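Local coordinates for microcompartments protein (PDB 5VGU) that probably forms hexameric tiles of the beta-carboxysome shell, alone or mixed with a related shell subunit, at residues 20-23 against 24-28. Residues are numbered along the deposited sequence; the frame is centred on the assembly and turned at random.
Sequences AADA and MVKTG
Lys26 reaches back one turn of helix 14-27 to form a salt bridge with Asp22. Its CB and CG both lie against the backbone carbonyl of Asp22, and Lys26 CG lies 3.3 Å from Asp22 O. Lys26 CD passes from that carbonyl to the carboxylate, 3.4 Å from Asp22 OD2, and CE comes about equally near both carboxylate oxygens. At the tip, Lys26 NZ bonds to the syn lone pair of Asp22 OD2 at 2.7 Å. The aspartate swings its carboxylate out to meet the lysine by setting CG opposite the backbone N (chi1 -168°), and the lysine chain is extended beyond CG. Both groups also bond to a neighbouring subunit: Asp22 OD1 accepts from the backbone N of His83 there, and Lys26 NZ donates to the carbonyl O of Arg81 of the same neighbouring subunit. With an alanine here in place of Asp22, the Lys26 ammonium is likely to lose its countercharge and the His83 N-H of the adjoining subunit its acceptor.

Under this bridge runs the regular helical ladder, with Met24 N to Ala20 O at 2.9 Å. Near the end of the helix Thr27 turns OG1 back (chi1 67°) to donate to Ala23 O at 3.0 Å, supplementing a weak bond from its own N to the same oxygen, and Gly28 is the first residue to leave helical geometry. In the BMC fold this helix packs with Met24 against Leu9, Ile45 and Ile47 of the sheet and Met58 of helix 51-65, while Val25 meets Leu32 of strand 30-39 and the Asp22-Lys26 pair faces the next subunit.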
loop_
_atom_site.group_PDB
_atom_site.type_symbol
_atom_site.label_atom_id
_atom_site.label_comp_id
_atom_site.label_asym_id
_atom_site.label_seq_id
_atom_site.Cartn_x
_atom_site.Cartn_y
_atom_site.Cartn_z
ATOM N N ALA A 20 -10.056 19.333 8.589
ATOM C CA ALA A 20 -9.288 20.419 7.992
ATOM C C ALA A 20 -9.906 20.884 6.677
ATOM O O ALA A 20 -9.985 22.089 6.414
ATOM C CB ALA A 20 -7.827 19.993 7.770
ATOM N N ALA A 21 -10.327 19.939 5.824
ATOM C CA ALA A 21 -10.891 20.303 4.526
ATOM C C ALA A 21 -12.135 21.158 4.689
ATOM O O ALA A 21 -12.318 22.155 3.982
ATOM C CB ALA A 21 -11.233 19.042 3.723
ATOM N N ASP A 22 -13.016 20.766 5.607
ATOM C CA ASP A 22 -14.249 21.515 5.812
ATOM C C ASP A 22 -13.955 22.926 6.320
ATOM O O ASP A 22 -14.554 23.899 5.854
ATOM C CB ASP A 22 -15.153 20.758 6.773
ATOM C CG ASP A 22 -16.548 21.319 6.820
ATOM O OD1 ASP A 22 -17.272 21.262 5.797
ATOM O OD2 ASP A 22 -16.889 21.844 7.895
ATOM N N ALA A 23 -13.022 23.064 7.260
ATOM C CA ALA A 23 -12.673 24.398 7.749
ATOM C C ALA A 23 -12.077 25.257 6.646
ATOM O O ALA A 23 -12.378 26.452 6.542
ATOM C CB ALA A 23 -11.715 24.289 8.933
ATOM N N MET A 24 -11.237 24.663 5.798
ATOM C CA MET A 24 -10.573 25.427 4.745
ATOM C C MET A 24 -11.582 26.053 3.803
ATOM O O MET A 24 -11.545 27.270 3.555
ATOM C CB MET A 24 -9.620 24.513 3.968
ATOM C CG MET A 24 -8.342 24.192 4.673
ATOM S SD MET A 24 -7.477 22.864 3.799
ATOM C CE MET A 24 -5.803 23.103 4.366
ATOM N N VAL A 25 -12.503 25.244 3.271
ATOM C CA VAL A 25 -13.411 25.753 2.252
ATOM C C VAL A 25 -14.510 26.612 2.866
ATOM O O VAL A 25 -15.125 27.422 2.161
ATOM C CB VAL A 25 -14.039 24.625 1.416
ATOM C CG1 VAL A 25 -12.950 23.917 0.613
ATOM C CG2 VAL A 25 -14.828 23.635 2.288
ATOM N N LYS A 26 -14.743 26.496 4.171
ATOM C CA LYS A 26 -15.701 27.383 4.811
ATOM C C LYS A 26 -15.103 28.734 5.184
ATOM O O LYS A 26 -15.864 29.681 5.411
ATOM C CB LYS A 26 -16.283 26.714 6.058
ATOM C CG LYS A 26 -17.341 25.680 5.737
ATOM C CD LYS A 26 -17.778 24.968 6.968
ATOM C CE LYS A 26 -18.949 24.041 6.657
ATOM N NZ LYS A 26 -19.227 23.161 7.820
ATOM N N THR A 27 -13.775 28.857 5.274
ATOM C CA THR A 27 -13.168 30.104 5.735
ATOM C C THR A 27 -12.473 30.897 4.648
ATOM O O THR A 27 -12.479 32.127 4.710
ATOM C CB THR A 27 -12.153 29.862 6.863
ATOM O OG1 THR A 27 -11.026 29.145 6.363
ATOM C CG2 THR A 27 -12.774 29.087 8.007
ATOM N N GLY A 28 -11.851 30.245 3.666
ATOM C CA GLY A 28 -11.228 30.937 2.555
ATOM C C GLY A 28 -12.027 30.678 1.296
ATOM O O GLY A 28 -12.718 29.658 1.181
#